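Local coordinates for protein endolytic peptidoglycan transglycosylase RlpA (Pseudomonas aeruginosa, PDB 6I05) that is a lytic transglycosylase with a strong preference for naked glycan strands, its SPOR domain recognising denuded glycan in bacterial cell division, at residues L4-G9 with R60-I65; V8-N13 with L44-L49; A16-K21 with V32-V37; T28-F33 with G50-A55. All blocks are in the same frame, centred on the assembly; numbering follows the deposited sequence. Where two conformers were deposited one is given.

Interaction 1. Residues L4-G9 with R60-I65; sequences LYLQVG and RTQDSI
L6 and V8, successive inward-facing residues of strand 4-11, pack against T61, Q62 and I65 of helix 55-67, joining the sheet to one of the two helices of the ferredoxin-like (RNP-type) SPOR fold. Strand and helix run nearly parallel, their segment axes 10.5 Å apart and 16° off parallel, so side chains alone bridge the gap. The close-packed part is aliphatic and buried. V8 presents both branches to I65: its CG1 lies 3.9 Å from I65 CG2, while its CG2 meets I65 CD1. I65 manages this double contact because CG2 is anti to its backbone N and CG1 swings beside that N (chi1 -69°), one branch for each methyl of V8. L24 of helix 14-25 touches both residues. Toward the partly exposed side, L6 forks over Q62, crossing it at about a right angle; both L6 methyls, CD1 and CD2, meet Q62 CG at 3.9 Å, and CD2 also lies by the amide, whose nitrogen is tied to the carbonyl of P73. L6 CD1 also meets the threonine methyl, T61 CG2, at 4.0 Å, while T61 OG1 bonds to the carbonyl of E57.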
loop_
_atom_site.group_PDB
_atom_site.type_symbol
_atom_site.label_atom_id
_atom_site.label_comp_id
_atom_site.label_asym_id
_atom_site.label_seq_id
_atom_site.Cartn_x
_atom_site.Cartn_y
_atom_site.Cartn_z
ATOM N N LEU A 4 1.699 12.418 -0.687
ATOM C CA LEU A 4 1.073 11.526 -1.652
ATOM C C LEU A 4 1.025 10.108 -1.091
ATOM O O LEU A 4 1.911 9.694 -0.339
ATOM C CB LEU A 4 1.874 11.557 -2.951
ATOM C CG LEU A 4 1.923 12.948 -3.584
ATOM C CD1 LEU A 4 2.926 12.972 -4.723
ATOM C CD2 LEU A 4 0.545 13.364 -4.077
ATOM N N TYR A 5 -0.001 9.346 -1.477
ATOM C CA TYR A 5 -0.193 8.009 -0.936
ATOM C C TYR A 5 -0.442 7.013 -2.055
ATOM O O TYR A 5 -1.079 7.334 -3.061
ATOM C CB TYR A 5 -1.381 7.964 0.024
ATOM C CG TYR A 5 -1.159 8.747 1.291
ATOM C CD1 TYR A 5 -1.404 10.108 1.341
ATOM C CD2 TYR A 5 -0.711 8.120 2.443
ATOM C CE1 TYR A 5 -1.207 10.830 2.509
ATOM C CE2 TYR A 5 -0.506 8.827 3.613
ATOM C CZ TYR A 5 -0.756 10.180 3.643
ATOM O OH TYR A 5 -0.561 10.872 4.812
ATOM N N LEU A 6 0.054 5.793 -1.856
ATOM C CA LEU A 6 -0.200 4.673 -2.752
ATOM C C LEU A 6 -0.987 3.609 -2.004
ATOM O O LEU A 6 -0.836 3.444 -0.790
ATOM C CB LEU A 6 1.108 4.036 -3.237
ATOM C CG LEU A 6 1.957 4.854 -4.204
ATOM C CD1 LEU A 6 3.335 4.233 -4.355
ATOM C CD2 LEU A 6 1.252 4.955 -5.552
ATOM N N GLN A 7 -1.831 2.889 -2.740
ATOM C CA GLN A 7 -2.459 1.669 -2.250
ATOM C C GLN A 7 -1.918 0.508 -3.070
ATOM O O GLN A 7 -1.829 0.596 -4.300
ATOM C CB GLN A 7 -3.982 1.729 -2.357
ATOM C CG GLN A 7 -4.676 0.457 -1.889
ATOM C CD GLN A 7 -6.144 0.683 -1.613
ATOM O OE1 GLN A 7 -6.513 1.605 -0.885
ATOM N NE2 GLN A 7 -6.994 -0.150 -2.203
ATOM N N VAL A 8 -1.542 -0.571 -2.387
ATOM C CA VAL A 8 -0.903 -1.702 -3.038
ATOM C C VAL A 8 -1.798 -2.940 -3.081
ATOM O O VAL A 8 -1.628 -3.785 -3.968
ATOM C CB VAL A 8 0.463 -2.018 -2.392
ATOM C CG1 VAL A 8 1.219 -3.085 -3.174
ATOM C CG2 VAL A 8 1.299 -0.743 -2.287
ATOM N N GLY A 9 -2.737 -3.071 -2.155
ATOM C CA GLY A 9 -3.681 -4.169 -2.178
ATOM C C GLY A 9 -4.786 -3.889 -1.191
ATOM O O GLY A 9 -4.708 -2.970 -0.372
ATOM N N ARG A 60 9.122 6.159 -8.562
ATOM C CA ARG A 60 10.174 5.197 -8.268
ATOM C C ARG A 60 9.710 4.155 -7.260
ATOM O O ARG A 60 10.157 3.003 -7.308
ATOM C CB ARG A 60 11.432 5.923 -7.797
ATOM C CG ARG A 60 12.149 6.616 -8.953
ATOM C CD ARG A 60 13.473 7.194 -8.519
ATOM N NE ARG A 60 13.280 8.339 -7.641
ATOM C CZ ARG A 60 13.285 9.601 -8.057
ATOM N NH1 ARG A 60 13.113 10.581 -7.187
ATOM N NH2 ARG A 60 13.460 9.882 -9.343
ATOM N N THR A 61 8.825 4.543 -6.340
ATOM C CA THR A 61 8.280 3.588 -5.386
ATOM C C THR A 61 7.380 2.585 -6.088
ATOM O O THR A 61 7.424 1.387 -5.788
ATOM C CB THR A 61 7.536 4.331 -4.267
ATOM O OG1 THR A 61 8.427 5.266 -3.647
ATOM C CG2 THR A 61 7.029 3.363 -3.210
ATOM N N GLN A 62 6.550 3.055 -7.022
ATOM C CA GLN A 62 5.755 2.144 -7.839
ATOM C C GLN A 62 6.648 1.138 -8.555
ATOM O O GLN A 62 6.360 -0.066 -8.569
ATOM C CB GLN A 62 4.912 2.938 -8.839
ATOM C CG GLN A 62 3.788 3.730 -8.195
ATOM C CD GLN A 62 2.999 4.542 -9.203
ATOM O OE1 GLN A 62 3.534 5.456 -9.837
ATOM N NE2 GLN A 62 1.728 4.194 -9.382
ATOM N N ASP A 63 7.748 1.619 -9.146
ATOM C CA ASP A 63 8.695 0.731 -9.817
ATOM C C ASP A 63 9.232 -0.324 -8.859
ATOM O O ASP A 63 9.282 -1.512 -9.196
ATOM C CB ASP A 63 9.866 1.538 -10.386
ATOM C CG ASP A 63 9.467 2.476 -11.515
ATOM O OD1 ASP A 63 8.328 2.408 -12.027
ATOM O OD2 ASP A 63 10.329 3.304 -11.893
ATOM N N SER A 64 9.645 0.087 -7.655
ATOM C CA SER A 64 10.220 -0.864 -6.703
ATOM C C SER A 64 9.209 -1.926 -6.298
ATOM O O SER A 64 9.557 -3.103 -6.122
ATOM C CB SER A 64 10.714 -0.118 -5.468
ATOM O OG SER A 64 11.743 0.784 -5.808
ATOM N N ILE A 65 7.946 -1.529 -6.140
ATOM C CA ILE A 65 6.905 -2.480 -5.770
ATOM C C ILE A 65 6.690 -3.496 -6.887
ATOM O O ILE A 65 6.525 -4.698 -6.634
ATOM C CB ILE A 65 5.617 -1.720 -5.402
ATOM C CG1 ILE A 65 5.826 -0.947 -4.095
ATOM C CG2 ILE A 65 4.431 -2.667 -5.331
ATOM C CD1 ILE A 65 4.818 0.171 -3.860
#

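Interaction 2. Residues V8-N13 with L44-L49; sequences VGAFAN and LHRVRL
Two antiparallel neighbours in the sheet, 4-11 and 42-52, pair through F11 and H45, a hydrogen-bonded pair in which each residue both gives and takes. H45 N reaches F11 O at 2.8 Å; the return bond, F11 N to H45 O at 2.9 Å, is more bent (148° at the hydrogen), its donor standing above the carbonyl plane. Next along, A10 and R46 form a non-hydrogen-bonded pair, and A10 CB rests 3.8 Å from L44 CD1. At V8 and G9 the ladder distorts in a way that fits a classic beta bulge, two residues facing the single V47: V8 N bonds V47 O at 2.9 Å and V47 N bonds G9 O at 2.8 Å, both nearly straight. G9 N, caught between these bonds, is buried without a partner. On the face toward helix 14-25, V47 CG2 meets the edge of the F11 ring at CE1, 3.9 Å away. H45 turns its own ring edge to the end of strand 4-11, CD2 lying 3.3 Å from F11 O and close to A12 O. A water in the ring plane binds H45 NE2 at 2.9 Å and A12 O only weakly, while ND1 is held by S36. On the other face the guanidinium groups of R46 and R48 lie one over the other, offset toward their rims and tilted; R46 NH2 bonds S35 OG and R48 NE bonds Q7 OE1.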
loop_
_atom_site.group_PDB
_atom_site.type_symbol
_atom_site.label_atom_id
_atom_site.label_comp_id
_atom_site.label_asym_id
_atom_site.label_seq_id
_atom_site.Cartn_x
_atom_site.Cartn_y
_atom_site.Cartn_z
ATOM N N VAL A 8 -1.542 -0.571 -2.387
ATOM C CA VAL A 8 -0.903 -1.702 -3.038
ATOM C C VAL A 8 -1.798 -2.940 -3.081
ATOM O O VAL A 8 -1.628 -3.785 -3.968
ATOM C CB VAL A 8 0.463 -2.018 -2.392
ATOM C CG1 VAL A 8 1.219 -3.085 -3.174
ATOM C CG2 VAL A 8 1.299 -0.743 -2.287
ATOM N N GLY A 9 -2.737 -3.071 -2.155
ATOM C CA GLY A 9 -3.681 -4.169 -2.178
ATOM C C GLY A 9 -4.786 -3.889 -1.191
ATOM O O GLY A 9 -4.708 -2.970 -0.372
ATOM N N ALA A 10 -5.822 -4.708 -1.273
ATOM C CA ALA A 10 -6.944 -4.622 -0.355
ATOM C C ALA A 10 -7.460 -6.039 -0.171
ATOM O O ALA A 10 -7.622 -6.766 -1.155
ATOM C CB ALA A 10 -8.036 -3.712 -0.925
ATOM N N PHE A 11 -7.683 -6.434 1.079
ATOM C CA PHE A 11 -7.898 -7.834 1.417
ATOM C C PHE A 11 -9.037 -7.971 2.411
ATOM O O PHE A 11 -9.209 -7.138 3.299
ATOM C CB PHE A 11 -6.645 -8.441 2.063
ATOM C CG PHE A 11 -5.414 -8.314 1.219
ATOM C CD1 PHE A 11 -4.592 -7.205 1.335
ATOM C CD2 PHE A 11 -5.079 -9.301 0.303
ATOM C CE1 PHE A 11 -3.458 -7.078 0.551
ATOM C CE2 PHE A 11 -3.942 -9.180 -0.485
ATOM C CZ PHE A 11 -3.131 -8.067 -0.356
ATOM N N ALA A 12 -9.795 -9.062 2.275
ATOM C CA ALA A 12 -10.759 -9.435 3.304
ATOM C C ALA A 12 -10.076 -10.052 4.519
ATOM O O ALA A 12 -10.565 -9.905 5.645
ATOM C CB ALA A 12 -11.790 -10.409 2.728
ATOM N N ASN A 13 -8.949 -10.732 4.314
ATOM C CA ASN A 13 -8.251 -11.431 5.390
ATOM C C ASN A 13 -7.186 -10.518 5.981
ATOM O O ASN A 13 -6.289 -10.080 5.248
ATOM C CB ASN A 13 -7.605 -12.699 4.840
ATOM C CG ASN A 13 -6.597 -13.320 5.796
ATOM O OD1 ASN A 13 -6.671 -13.148 7.013
ATOM N ND2 ASN A 13 -5.649 -14.066 5.240
ATOM N N LEU A 44 -12.799 -4.402 4.712
ATOM C CA LEU A 44 -11.798 -4.367 3.658
ATOM C C LEU A 44 -10.541 -3.744 4.238
ATOM O O LEU A 44 -10.579 -2.607 4.722
ATOM C CB LEU A 44 -12.301 -3.534 2.481
ATOM C CG LEU A 44 -11.397 -3.556 1.250
ATOM C CD1 LEU A 44 -11.312 -4.962 0.663
ATOM C CD2 LEU A 44 -11.875 -2.542 0.213
ATOM N N HIS A 45 -9.436 -4.487 4.200
ATOM C CA HIS A 45 -8.160 -4.054 4.768
ATOM C C HIS A 45 -7.275 -3.556 3.632
ATOM O O HIS A 45 -6.732 -4.357 2.866
ATOM C CB HIS A 45 -7.480 -5.218 5.488
ATOM C CG HIS A 45 -8.310 -5.817 6.573
ATOM N ND1 HIS A 45 -8.487 -5.202 7.794
ATOM C CD2 HIS A 45 -9.008 -6.974 6.627
ATOM C CE1 HIS A 45 -9.262 -5.954 8.553
ATOM N NE2 HIS A 45 -9.598 -7.031 7.866
ATOM N N ARG A 46 -7.117 -2.241 3.527
ATOM C CA ARG A 46 -6.365 -1.625 2.439
ATOM C C ARG A 46 -4.940 -1.360 2.888
ATOM O O ARG A 46 -4.721 -0.756 3.939
ATOM C CB ARG A 46 -7.032 -0.317 2.015
ATOM C CG ARG A 46 -8.506 -0.563 1.701
ATOM C CD ARG A 46 -9.353 0.660 1.546
ATOM N NE ARG A 46 -9.263 1.576 2.674
ATOM C CZ ARG A 46 -9.835 2.768 2.657
ATOM N NH1 ARG A 46 -10.546 3.127 1.595
ATOM N NH2 ARG A 46 -9.680 3.600 3.670
ATOM N N VAL A 47 -3.976 -1.812 2.099
ATOM C CA VAL A 47 -2.566 -1.649 2.432
ATOM C C VAL A 47 -2.037 -0.452 1.660
ATOM O O VAL A 47 -2.066 -0.441 0.422
ATOM C CB VAL A 47 -1.762 -2.920 2.122
ATOM C CG1 VAL A 47 -0.302 -2.724 2.503
ATOM C CG2 VAL A 47 -2.355 -4.117 2.859
ATOM N N ARG A 48 -1.572 0.560 2.385
ATOM C CA ARG A 48 -1.210 1.845 1.816
ATOM C C ARG A 48 0.169 2.264 2.294
ATOM O O ARG A 48 0.710 1.730 3.267
ATOM C CB ARG A 48 -2.238 2.911 2.203
ATOM C CG ARG A 48 -3.580 2.647 1.571
ATOM C CD ARG A 48 -4.623 3.655 1.961
ATOM N NE ARG A 48 -5.785 3.476 1.099
ATOM C CZ ARG A 48 -6.801 4.320 1.014
ATOM N NH1 ARG A 48 -6.838 5.405 1.772
ATOM N NH2 ARG A 48 -7.780 4.067 0.158
ATOM N N LEU A 49 0.741 3.235 1.594
ATOM C CA LEU A 49 1.996 3.802 2.060
ATOM C C LEU A 49 2.048 5.288 1.755
ATOM O O LEU A 49 1.419 5.774 0.812
ATOM C CB LEU A 49 3.223 3.034 1.578
ATOM C CG LEU A 49 3.357 3.080 0.077
ATOM C CD1 LEU A 49 4.416 4.078 -0.300
ATOM C CD2 LEU A 49 3.731 1.715 -0.446
HETATM O O HOH W 1 -11.539 -8.980 8.852
#

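Interaction 3. Residues A16-K21 with V32-V37; sequences AAELLK and VFISSV
K21 of helix 14-25 lies alongside V32 at the start of strand 32-39, the two side chains sliding past each other in opposite directions, and crosses I34 obliquely. The lysine chain is fully extended, its CG anti to the backbone N (chi1 168°), and this carries it from the helix along the strand's edge. Its CB already grazes V32 CG1, and CG makes the closest aliphatic touch, 3.7 Å from the same methyl. CD lies between V32 O and I34 CD1, 4.1 Å from the latter. CE comes to 3.4 Å from V32 O. The ammonium itself does not bond to the strand directly but works through two waters. One accepts from K21 NZ at 2.8 Å and from I34 N; the other accepts from NZ and donates to V32 O at 3.0 Å. The two waters thus bridge the lysine to backbone groups of a strand that is outermost in the sheet of this chain. Beside the lysine, I34 sends CD1 to the helix backbone and to A17, where CB lies 3.9 Å away; the short alanine probably helps helix and strand to approach, their segment axes 8.6 Å apart. This is the helix and second strand of a split beta-alpha-beta unit, with strand 42-52 lying between strands 4-11 and 32-39. A17 also touches H45 and V47 of that middle strand, and V32 touches L24 and S25 farther along the helix, which therefore spans the sheet face and runs roughly antiparallel to strand 32-39.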
loop_
_atom_site.group_PDB
_atom_site.type_symbol
_atom_site.label_atom_id
_atom_site.label_comp_id
_atom_site.label_asym_id
_atom_site.label_seq_id
_atom_site.Cartn_x
_atom_site.Cartn_y
_atom_site.Cartn_z
ATOM N N ALA A 16 -3.436 -11.465 5.399
ATOM C CA ALA A 16 -2.904 -11.160 4.077
ATOM C C ALA A 16 -2.497 -9.698 3.979
ATOM O O ALA A 16 -1.471 -9.371 3.371
ATOM C CB ALA A 16 -3.935 -11.515 3.003
ATOM N N ALA A 17 -3.299 -8.802 4.560
ATOM C CA ALA A 17 -2.946 -7.387 4.572
ATOM C C ALA A 17 -1.690 -7.148 5.400
ATOM O O ALA A 17 -0.784 -6.425 4.972
ATOM C CB ALA A 17 -4.116 -6.554 5.092
ATOM N N GLU A 18 -1.610 -7.764 6.582
ATOM C CA GLU A 18 -0.422 -7.605 7.413
ATOM C C GLU A 18 0.810 -8.174 6.725
ATOM O O GLU A 18 1.909 -7.623 6.853
ATOM C CB GLU A 18 -0.632 -8.265 8.775
ATOM C CG GLU A 18 -1.720 -7.618 9.626
ATOM C CD GLU A 18 -1.246 -6.361 10.339
ATOM O OE1 GLU A 18 -0.050 -6.030 10.236
ATOM O OE2 GLU A 18 -2.072 -5.703 11.007
ATOM N N LEU A 19 0.649 -9.279 5.991
ATOM C CA LEU A 19 1.786 -9.865 5.290
ATOM C C LEU A 19 2.298 -8.922 4.212
ATOM O O LEU A 19 3.507 -8.689 4.103
ATOM C CB LEU A 19 1.396 -11.211 4.690
ATOM C CG LEU A 19 2.492 -11.911 3.889
ATOM C CD1 LEU A 19 3.731 -12.147 4.741
ATOM C CD2 LEU A 19 1.982 -13.230 3.323
ATOM N N LEU A 20 1.391 -8.359 3.409
ATOM C CA LEU A 20 1.820 -7.405 2.396
ATOM C C LEU A 20 2.480 -6.189 3.035
ATOM O O LEU A 20 3.505 -5.704 2.545
ATOM C CB LEU A 20 0.648 -6.991 1.503
ATOM C CG LEU A 20 1.005 -5.960 0.426
ATOM C CD1 LEU A 20 2.117 -6.462 -0.483
ATOM C CD2 LEU A 20 -0.222 -5.583 -0.385
ATOM N N LYS A 21 1.911 -5.684 4.132
ATOM C CA LYS A 21 2.534 -4.565 4.838
ATOM C C LYS A 21 3.972 -4.889 5.236
ATOM O O LYS A 21 4.884 -4.080 5.025
ATOM C CB LYS A 21 1.702 -4.174 6.060
ATOM C CG LYS A 21 2.415 -3.236 7.008
ATOM C CD LYS A 21 1.511 -2.847 8.162
ATOM C CE LYS A 21 2.250 -2.019 9.200
ATOM N NZ LYS A 21 1.395 -1.721 10.385
ATOM N N VAL A 32 4.292 2.390 5.927
ATOM C CA VAL A 32 3.323 1.452 5.374
ATOM C C VAL A 32 2.279 1.202 6.450
ATOM O O VAL A 32 2.625 1.004 7.619
ATOM C CB VAL A 32 3.997 0.126 4.961
ATOM C CG1 VAL A 32 3.013 -0.777 4.243
ATOM C CG2 VAL A 32 5.227 0.378 4.090
ATOM N N PHE A 33 1.004 1.225 6.072
ATOM C CA PHE A 33 -0.048 1.105 7.067
ATOM C C PHE A 33 -1.254 0.430 6.441
ATOM O O PHE A 33 -1.391 0.365 5.218
ATOM C CB PHE A 33 -0.417 2.471 7.667
ATOM C CG PHE A 33 -0.894 3.480 6.660
ATOM C CD1 PHE A 33 0.001 4.268 5.951
ATOM C CD2 PHE A 33 -2.257 3.654 6.438
ATOM C CE1 PHE A 33 -0.461 5.209 5.038
ATOM C CE2 PHE A 33 -2.715 4.587 5.531
ATOM C CZ PHE A 33 -1.817 5.367 4.829
ATOM N N ILE A 34 -2.137 -0.056 7.297
ATOM C CA ILE A 34 -3.389 -0.666 6.876
ATOM C C ILE A 34 -4.521 0.259 7.281
ATOM O O ILE A 34 -4.574 0.717 8.427
ATOM C CB ILE A 34 -3.565 -2.065 7.487
ATOM C CG1 ILE A 34 -2.467 -2.991 6.954
ATOM C CG2 ILE A 34 -4.953 -2.627 7.157
ATOM C CD1 ILE A 34 -2.305 -4.272 7.741
ATOM N N SER A 35 -5.403 0.560 6.339
ATOM C CA SER A 35 -6.613 1.328 6.607
ATOM C C SER A 35 -7.786 0.390 6.354
ATOM O O SER A 35 -8.042 -0.002 5.213
ATOM C CB SER A 35 -6.685 2.560 5.708
ATOM O OG SER A 35 -7.958 3.165 5.784
ATOM N N SER A 36 -8.472 0.006 7.419
ATOM C CA SER A 36 -9.571 -0.943 7.336
ATOM C C SER A 36 -10.892 -0.187 7.375
ATOM O O SER A 36 -11.080 0.696 8.222
ATOM C CB SER A 36 -9.501 -1.925 8.507
ATOM O OG SER A 36 -8.249 -2.591 8.526
ATOM N N VAL A 37 -11.811 -0.541 6.473
ATOM C CA VAL A 37 -13.103 0.124 6.363
ATOM C C VAL A 37 -14.191 -0.911 6.116
ATOM O O VAL A 37 -13.924 -2.037 5.690
ATOM C CB VAL A 37 -13.109 1.183 5.237
ATOM C CG1 VAL A 37 -12.166 2.341 5.576
ATOM C CG2 VAL A 37 -12.729 0.548 3.902
HETATM O O HOH W 2 -1.010 -0.405 9.968
HETATM O O HOH W 3 1.628 1.178 10.397
#

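Interaction 4. Residues T28-F33 with G50-A55; sequences TAAPVF and GPIGSA
The open end of the beta hairpin 32-39/42-52, opposite its turn, is closed by P31 and G50. G50 N donates to P31 O at 2.9 Å, in the carbonyl plane and fairly straight (158° at the hydrogen), carrying the strand pairing one step beyond the bonds between F33 and R48. At G50 phi is 139°, where a CB would press on the carbonyl oxygen of the residue before, which suits a residue without a side chain; the peptide bond to P51, near the strand's end, is cis. The G50 carbonyl faces P31: P31 CB lies 3.4 Å from G50 O, with CG and CD of the ring close behind. F33 brings its ring edge to the same oxygen, CE1 being 3.8 Å from G50 O and the oxygen near the ring plane; Y5 of strand 4-11 also packs on F33. Deeper in, A30 CB rests 4.2 Å from I52 CG1. The turn leading here is an ST turn, T28 OG1 accepting from A30 N at 2.9 Å. Across the contact one backbone bond supplies the directional link, while the G50 oxygen is bordered by carbon-bound hydrogens of P31 and F33, a weakly polar surrounding that would suit a partly negative atom.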
loop_
_atom_site.group_PDB
_atom_site.type_symbol
_atom_site.label_atom_id
_atom_site.label_comp_id
_atom_site.label_asym_id
_atom_site.label_seq_id
_atom_site.Cartn_x
_atom_site.Cartn_y
_atom_site.Cartn_z
ATOM N N THR A 28 10.409 -0.202 0.569
ATOM C CA THR A 28 10.303 1.247 0.651
ATOM C C THR A 28 10.616 1.686 2.070
ATOM O O THR A 28 10.383 0.945 3.029
ATOM C CB THR A 28 8.887 1.750 0.281
ATOM O OG1 THR A 28 8.825 3.179 0.415
ATOM C CG2 THR A 28 7.814 1.115 1.179
ATOM N N ALA A 29 11.150 2.902 2.191
ATOM C CA ALA A 29 11.312 3.566 3.471
ATOM C C ALA A 29 10.098 4.396 3.870
ATOM O O ALA A 29 10.048 4.883 5.005
ATOM C CB ALA A 29 12.547 4.467 3.435
ATOM N N ALA A 30 9.123 4.569 2.983
ATOM C CA ALA A 30 7.923 5.309 3.346
ATOM C C ALA A 30 7.106 4.510 4.364
ATOM O O ALA A 30 7.143 3.273 4.367
ATOM C CB ALA A 30 7.068 5.568 2.112
ATOM N N PRO A 31 6.352 5.189 5.234
ATOM C CA PRO A 31 5.494 4.466 6.180
ATOM C C PRO A 31 4.496 3.602 5.430
ATOM O O PRO A 31 3.924 4.021 4.429
ATOM C CB PRO A 31 4.779 5.589 6.945
ATOM C CG PRO A 31 5.652 6.782 6.780
ATOM C CD PRO A 31 6.245 6.650 5.408
ATOM N N VAL A 32 4.292 2.390 5.927
ATOM C CA VAL A 32 3.323 1.452 5.374
ATOM C C VAL A 32 2.279 1.202 6.450
ATOM O O VAL A 32 2.625 1.004 7.619
ATOM C CB VAL A 32 3.997 0.126 4.961
ATOM C CG1 VAL A 32 3.013 -0.777 4.243
ATOM C CG2 VAL A 32 5.227 0.378 4.090
ATOM N N PHE A 33 1.004 1.225 6.072
ATOM C CA PHE A 33 -0.048 1.105 7.067
ATOM C C PHE A 33 -1.254 0.430 6.441
ATOM O O PHE A 33 -1.391 0.365 5.218
ATOM C CB PHE A 33 -0.417 2.471 7.667
ATOM C CG PHE A 33 -0.894 3.480 6.660
ATOM C CD1 PHE A 33 0.001 4.268 5.951
ATOM C CD2 PHE A 33 -2.257 3.654 6.438
ATOM C CE1 PHE A 33 -0.461 5.209 5.038
ATOM C CE2 PHE A 33 -2.715 4.587 5.531
ATOM C CZ PHE A 33 -1.817 5.367 4.829
ATOM N N GLY A 50 2.779 6.006 2.595
ATOM C CA GLY A 50 2.880 7.435 2.492
ATOM C C GLY A 50 2.842 8.053 3.871
ATOM O O GLY A 50 2.676 7.350 4.871
ATOM N N PRO A 51 2.968 9.390 3.957
ATOM C CA PRO A 51 2.982 10.316 2.819
ATOM C C PRO A 51 4.327 10.389 2.104
ATOM O O PRO A 51 5.387 10.511 2.738
ATOM C CB PRO A 51 2.673 11.669 3.470
ATOM C CG PRO A 51 3.168 11.532 4.880
ATOM C CD PRO A 51 2.935 10.099 5.252
ATOM N N ILE A 52 4.282 10.348 0.783
ATOM C CA ILE A 52 5.477 10.453 -0.042
ATOM C C ILE A 52 5.648 11.908 -0.466
ATOM O O ILE A 52 4.676 12.590 -0.818
ATOM C CB ILE A 52 5.367 9.494 -1.241
ATOM C CG1 ILE A 52 5.290 8.047 -0.739
ATOM C CG2 ILE A 52 6.531 9.686 -2.186
ATOM C CD1 ILE A 52 5.027 7.033 -1.822
ATOM N N GLY A 53 6.889 12.395 -0.424
ATOM C CA GLY A 53 7.124 13.818 -0.549
ATOM C C GLY A 53 7.177 14.382 -1.952
ATOM O O GLY A 53 7.244 15.607 -2.079
ATOM N N SER A 54 7.176 13.559 -3.000
ATOM C CA SER A 54 7.248 14.109 -4.349
ATOM C C SER A 54 6.648 13.105 -5.319
ATOM O O SER A 54 6.658 11.893 -5.075
ATOM C CB SER A 54 8.685 14.397 -4.823
ATOM O OG SER A 54 9.466 13.215 -4.893
ATOM N N ALA A 55 6.206 13.620 -6.462
ATOM C CA ALA A 55 5.692 12.757 -7.518
ATOM C C ALA A 55 6.770 11.817 -8.044
ATOM O O ALA A 55 6.496 10.645 -8.321
ATOM C CB ALA A 55 5.119 13.615 -8.644
#

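Overall arrangement
All four contacts lie within one SPOR domain and are built on a single antiparallel sheet, ordered 32-39, 42-52, 4-11, 74-76. Interactions 1 and 2 share V8 and G9 on strand 4-11, their centres about 13 Å apart; interactions 3 and 4 share V32 and F33 on strand 32-39, their centres about 14 Å apart. Interactions 2 and 3 are the nearest pair, about 5 Å between centres, linked by H45 to S36 and R46 to S35. Interactions 3 and 4 both nest inside the loop closed by interaction 1, while 2 and 4 cross along the chain. V8 touches both helices, 14-25 and 55-67, which cover the same face of the sheet in a compact ferredoxin-like fold.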